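Local coordinates for fatty acid-binding protein homolog (Ascaris suum, PDB 6I8X) that binds fatty acids inside a beta-barrel and may sequester potentially toxic fatty acids and their peroxidation products or help maintain the lipid layer of the eggshell, at residues K7-K12 with W78-E83; H94-D99 with L106-I111. All coordinates share one frame; numbering follows the deposited sequence.

Contact 1 (K7-K12 with W78-E83); sequences KTLPDK and WALGEE. With EDO (1,2-ethanediol), chain F.
Leu80 carries most of this contact, pushing one methyl, CD1, against the backbone of 7-12. CD1 lies 3.8 Å from Leu9 N and 3.9 Å from both Lys7 O and Thr8 C, so it rests on the peptide chain as well as on the CB atoms of Lys7 and Leu9. With chi1 at -68°, CG of Leu80 stands anti to its own carbonyl carbon, and the extended chi2 carries CD1 on to that chain. Behind the methyl, Leu80 CB meets Lys7 CB at 3.9 Å. Beyond that point the lysine turns away: its outstretched chain takes NZ to a salt bridge with Asp99. Leu9 points toward the loop, its CG anti to the backbone N (chi1 -173°), and its CD2 approaches Trp78 CH2 obliquely at 4.3 Å. In this fatty acid-binding protein fold the N-terminal segment ahead of the first barrel strand, 15-23, is thereby laid against the loop between strands 72-78 and 84-87, where a type II turn runs from Ala79 to Glu82 with Gly81 at positive phi. The indole of Trp78 stacks on Phe98 and also meets the rings of Tyr62 and Phe84. A single water supplies the polar link between the two backbones, donating to Lys7 O at 2.6 Å and accepting from Leu80 N at 3.0 Å, while Leu9 N bonds to the hydroxyl of Tyr62.

Contact 2 (H94-D99 with L106-I111); sequences HKITFD and LTETHI
His94 and His110 meet through their ND1 atoms, 2.9 Å apart in a nearly straight hydrogen bond (168°) that lies near the plane of both rings, although the planes stand at 89° to each other. Strands 94-99 and 106-111 form an antiparallel hairpin of the barrel wall, with paired backbone bonds at Lys95-Ile111, Thr97-Thr109 and Asp99-Thr107. Glu108 reaches out with CG anti to its backbone N (chi1 179°) and stays extended alongside Phe98. Its CB sits 3.9 Å from Phe98 CD1, and CG and CD are each 3.6 Å from Phe98 CE1. At the tip, OE1 lies 3.5 Å from Phe98 CE1 and bonds to the hydroxyl of Tyr124, whereas OE2 accepts His110 NE2 at 2.7 Å from above the carboxylate plane. On the sheet face of Thr97, a water joins its O to the hydroxyls of Thr107 and Thr109, the latter also bonded to Thr121 OG1. Bonds at both ring nitrogens, with Ile96 CG1 over one face in a CH-pi contact, should hold the His110 ring in its rotation. With carboxylates at both NE2 atoms (Asp90 for His94) and one proton needed between the ND1 atoms, a shared, carboxylate-stabilised positive charge is plausible.

The contacts lie close together, centres about 11 Å apart, but differ in kind. Contact 2, its centre about 8 Å from that of the chain against about 13 Å for contact 1, is regular wall: two adjacent strands zipped by backbone bonds, with a largely enclosed polar chain from Glu108 through His110 to His94, beside Ile96 and Phe98. Contact 1 joins two loops instead, mainly through leucine methyls and one water; it is buried around Leu9, Leu80 and Trp78 but exposed at Lys7. Strand 93-100 ties them together: Gly81 N probably bonds to Phe98 O at 2.8 Å, alongside the Lys7-Asp99 salt bridge. Glu83 adds packing against Lys95 and Thr97. The two follow one another in sequence without overlap.

Contact 1 (K7-K12 with W78-E83)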
# COMPACT_ATOMS: atom_id res chain seq x y z
N LYS A 7 17.35 -4.59 -2.65
CA LYS A 7 16.73 -5.10 -1.43
C LYS A 7 15.77 -6.26 -1.74
O LYS A 7 15.13 -6.25 -2.79
CB LYS A 7 15.99 -3.98 -0.69
CG LYS A 7 16.90 -2.95 -0.09
CD LYS A 7 16.17 -2.01 0.83
CE LYS A 7 17.05 -0.81 1.13
NZ LYS A 7 16.30 0.27 1.79
N THR A 8 15.70 -7.27 -0.85
CA THR A 8 14.78 -8.41 -1.02
C THR A 8 13.56 -8.18 -0.13
O THR A 8 13.70 -7.82 1.04
CB THR A 8 15.47 -9.78 -0.82
OG1 THR A 8 16.48 -9.92 -1.82
CG2 THR A 8 14.50 -10.98 -0.97
N LEU A 9 12.37 -8.37 -0.69
CA LEU A 9 11.14 -8.23 0.09
C LEU A 9 11.05 -9.48 0.97
O LEU A 9 11.05 -10.60 0.45
CB LEU A 9 9.89 -8.10 -0.84
CG LEU A 9 8.52 -7.79 -0.23
CD1 LEU A 9 8.51 -6.42 0.43
CD2 LEU A 9 7.44 -7.79 -1.30
N PRO A 10 11.03 -9.33 2.31
CA PRO A 10 10.85 -10.51 3.18
C PRO A 10 9.57 -11.28 2.81
O PRO A 10 8.58 -10.65 2.45
CB PRO A 10 10.75 -9.89 4.59
CG PRO A 10 11.44 -8.58 4.46
CD PRO A 10 11.03 -8.09 3.11
N ASP A 11 9.60 -12.64 2.88
CA ASP A 11 8.49 -13.56 2.58
C ASP A 11 7.21 -13.25 3.36
O ASP A 11 6.13 -13.59 2.91
CB ASP A 11 8.91 -15.02 2.75
CG ASP A 11 9.85 -15.49 1.66
OD1 ASP A 11 9.51 -15.31 0.47
OD2 ASP A 11 10.92 -16.05 1.99
N LYS A 12 7.38 -12.62 4.54
CA LYS A 12 6.40 -12.07 5.48
C LYS A 12 5.35 -11.25 4.70
O LYS A 12 4.18 -11.24 5.06
CB LYS A 12 7.16 -11.02 6.34
CG LYS A 12 7.06 -11.16 7.83
CD LYS A 12 7.56 -9.89 8.50
CE LYS A 12 8.96 -10.01 9.07
NZ LYS A 12 10.00 -9.98 8.01
N TRP A 78 8.13 -3.72 -10.08
CA TRP A 78 8.78 -2.67 -9.30
C TRP A 78 9.91 -3.23 -8.39
O TRP A 78 9.94 -4.42 -8.09
CB TRP A 78 7.78 -1.81 -8.52
CG TRP A 78 6.87 -2.59 -7.62
CD1 TRP A 78 5.60 -2.99 -7.89
CD2 TRP A 78 7.15 -3.03 -6.28
NE1 TRP A 78 5.07 -3.66 -6.82
CE2 TRP A 78 6.02 -3.73 -5.83
CE3 TRP A 78 8.27 -2.93 -5.42
CZ2 TRP A 78 5.96 -4.34 -4.56
CZ3 TRP A 78 8.23 -3.56 -4.19
CH2 TRP A 78 7.08 -4.24 -3.76
N ALA A 79 10.84 -2.37 -7.99
CA ALA A 79 11.93 -2.74 -7.11
C ALA A 79 11.86 -1.86 -5.86
O ALA A 79 11.38 -0.72 -5.92
CB ALA A 79 13.26 -2.53 -7.82
N LEU A 80 12.33 -2.39 -4.72
CA LEU A 80 12.38 -1.61 -3.47
C LEU A 80 13.40 -0.45 -3.61
O LEU A 80 14.52 -0.64 -4.13
CB LEU A 80 12.70 -2.53 -2.27
CG LEU A 80 11.59 -3.55 -1.88
CD1 LEU A 80 12.11 -4.62 -0.93
CD2 LEU A 80 10.38 -2.86 -1.25
N GLY A 81 12.95 0.76 -3.27
CA GLY A 81 13.72 2.00 -3.37
C GLY A 81 13.71 2.63 -4.75
O GLY A 81 14.35 3.67 -4.96
N GLU A 82 12.99 2.04 -5.72
CA GLU A 82 12.93 2.59 -7.07
C GLU A 82 11.54 3.16 -7.41
O GLU A 82 10.55 2.43 -7.52
CB GLU A 82 13.38 1.54 -8.09
CG GLU A 82 13.45 2.04 -9.52
CD GLU A 82 13.45 0.93 -10.54
OE1 GLU A 82 14.55 0.41 -10.84
OE2 GLU A 82 12.36 0.55 -11.01
N GLU A 83 11.48 4.49 -7.56
CA GLU A 83 10.26 5.24 -7.88
C GLU A 83 9.75 4.90 -9.29
O GLU A 83 10.55 4.79 -10.22
CB GLU A 83 10.54 6.75 -7.75
CG GLU A 83 9.29 7.62 -7.86
CD GLU A 83 9.54 9.11 -7.74
OE1 GLU A 83 10.00 9.72 -8.74
OE2 GLU A 83 9.22 9.68 -6.68
C1 EDO F . 12.57 -14.01 4.04
O1 EDO F . 12.29 -13.04 5.04
C2 EDO F . 13.05 -13.31 2.73
O2 EDO F . 13.66 -14.26 1.87
O HOH W 1 14.00 -4.93 -4.77

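Contact 2 (H94-D99 with L106-I111)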
# COMPACT_ATOMS: atom_id res chain seq x y z
N HIS A 94 0.22 8.84 -9.93
CA HIS A 94 1.01 9.09 -8.72
C HIS A 94 2.40 8.58 -8.97
O HIS A 94 2.57 7.63 -9.73
CB HIS A 94 0.46 8.27 -7.50
CG HIS A 94 -0.80 8.78 -6.85
ND1 HIS A 94 -1.19 8.32 -5.61
CD2 HIS A 94 -1.73 9.66 -7.31
CE1 HIS A 94 -2.34 8.93 -5.34
NE2 HIS A 94 -2.70 9.76 -6.32
N LYS A 95 3.38 9.15 -8.27
CA LYS A 95 4.74 8.66 -8.22
C LYS A 95 4.76 7.77 -6.96
O LYS A 95 4.38 8.22 -5.87
CB LYS A 95 5.76 9.81 -8.17
CG LYS A 95 5.96 10.45 -9.55
CD LYS A 95 7.14 11.40 -9.58
CE LYS A 95 7.34 12.05 -10.94
NZ LYS A 95 7.63 11.06 -12.02
N ILE A 96 5.06 6.48 -7.14
CA ILE A 96 5.07 5.51 -6.04
C ILE A 96 6.45 4.92 -5.82
O ILE A 96 7.15 4.60 -6.78
CB ILE A 96 4.01 4.39 -6.26
CG1 ILE A 96 2.60 4.99 -6.62
CG2 ILE A 96 3.97 3.41 -5.05
CD1 ILE A 96 1.58 4.01 -7.30
N THR A 97 6.81 4.70 -4.56
CA THR A 97 8.02 4.01 -4.18
C THR A 97 7.71 3.07 -3.04
O THR A 97 7.29 3.53 -1.98
CB THR A 97 9.16 4.98 -3.76
OG1 THR A 97 9.25 6.09 -4.66
CG2 THR A 97 10.49 4.27 -3.61
N PHE A 98 8.01 1.77 -3.21
CA PHE A 98 7.97 0.81 -2.11
C PHE A 98 9.39 0.75 -1.60
O PHE A 98 10.33 0.83 -2.40
CB PHE A 98 7.53 -0.57 -2.56
CG PHE A 98 6.08 -0.66 -2.95
CD1 PHE A 98 5.11 -0.98 -2.00
CD2 PHE A 98 5.68 -0.48 -4.26
CE1 PHE A 98 3.77 -1.10 -2.37
CE2 PHE A 98 4.33 -0.61 -4.63
CZ PHE A 98 3.39 -0.92 -3.69
N ASP A 99 9.57 0.62 -0.29
CA ASP A 99 10.89 0.53 0.33
C ASP A 99 10.80 -0.18 1.66
O ASP A 99 9.71 -0.37 2.18
CB ASP A 99 11.49 1.93 0.49
CG ASP A 99 13.01 2.01 0.36
OD1 ASP A 99 13.68 0.93 0.38
OD2 ASP A 99 13.54 3.14 0.27
N LEU A 106 7.61 -2.42 5.71
CA LEU A 106 7.49 -2.05 4.31
C LEU A 106 6.78 -0.69 4.22
O LEU A 106 5.76 -0.48 4.87
CB LEU A 106 6.73 -3.15 3.55
CG LEU A 106 6.23 -2.86 2.12
CD1 LEU A 106 7.38 -2.84 1.13
CD2 LEU A 106 5.24 -3.95 1.69
N THR A 107 7.36 0.25 3.47
CA THR A 107 6.75 1.56 3.26
C THR A 107 6.29 1.68 1.80
O THR A 107 6.78 0.95 0.93
CB THR A 107 7.64 2.71 3.73
OG1 THR A 107 8.74 2.86 2.83
CG2 THR A 107 8.11 2.56 5.18
N GLU A 108 5.32 2.56 1.55
CA GLU A 108 4.75 2.82 0.24
C GLU A 108 4.44 4.31 0.24
O GLU A 108 3.55 4.78 0.97
CB GLU A 108 3.48 1.97 0.02
CG GLU A 108 2.78 2.18 -1.31
CD GLU A 108 1.45 1.44 -1.48
OE1 GLU A 108 1.15 0.54 -0.66
OE2 GLU A 108 0.73 1.73 -2.45
N THR A 109 5.19 5.05 -0.55
CA THR A 109 5.08 6.49 -0.63
C THR A 109 4.43 6.88 -1.95
O THR A 109 4.83 6.39 -3.01
CB THR A 109 6.46 7.12 -0.40
OG1 THR A 109 7.01 6.54 0.80
CG2 THR A 109 6.41 8.66 -0.27
N HIS A 110 3.42 7.75 -1.87
CA HIS A 110 2.70 8.30 -3.01
C HIS A 110 2.92 9.79 -3.07
O HIS A 110 2.85 10.48 -2.05
CB HIS A 110 1.19 8.02 -2.92
CG HIS A 110 0.82 6.58 -3.06
ND1 HIS A 110 -0.10 6.16 -4.01
CD2 HIS A 110 1.23 5.51 -2.35
CE1 HIS A 110 -0.21 4.85 -3.86
NE2 HIS A 110 0.58 4.41 -2.89
N ILE A 111 3.21 10.28 -4.28
CA ILE A 111 3.32 11.70 -4.57
C ILE A 111 2.33 11.92 -5.71
O ILE A 111 2.42 11.24 -6.72
CB ILE A 111 4.76 12.18 -4.95
CG1 ILE A 111 5.80 11.84 -3.86
CG2 ILE A 111 4.74 13.68 -5.23
CD1 ILE A 111 7.31 12.08 -4.27
O HOH W 2 8.48 4.28 0.58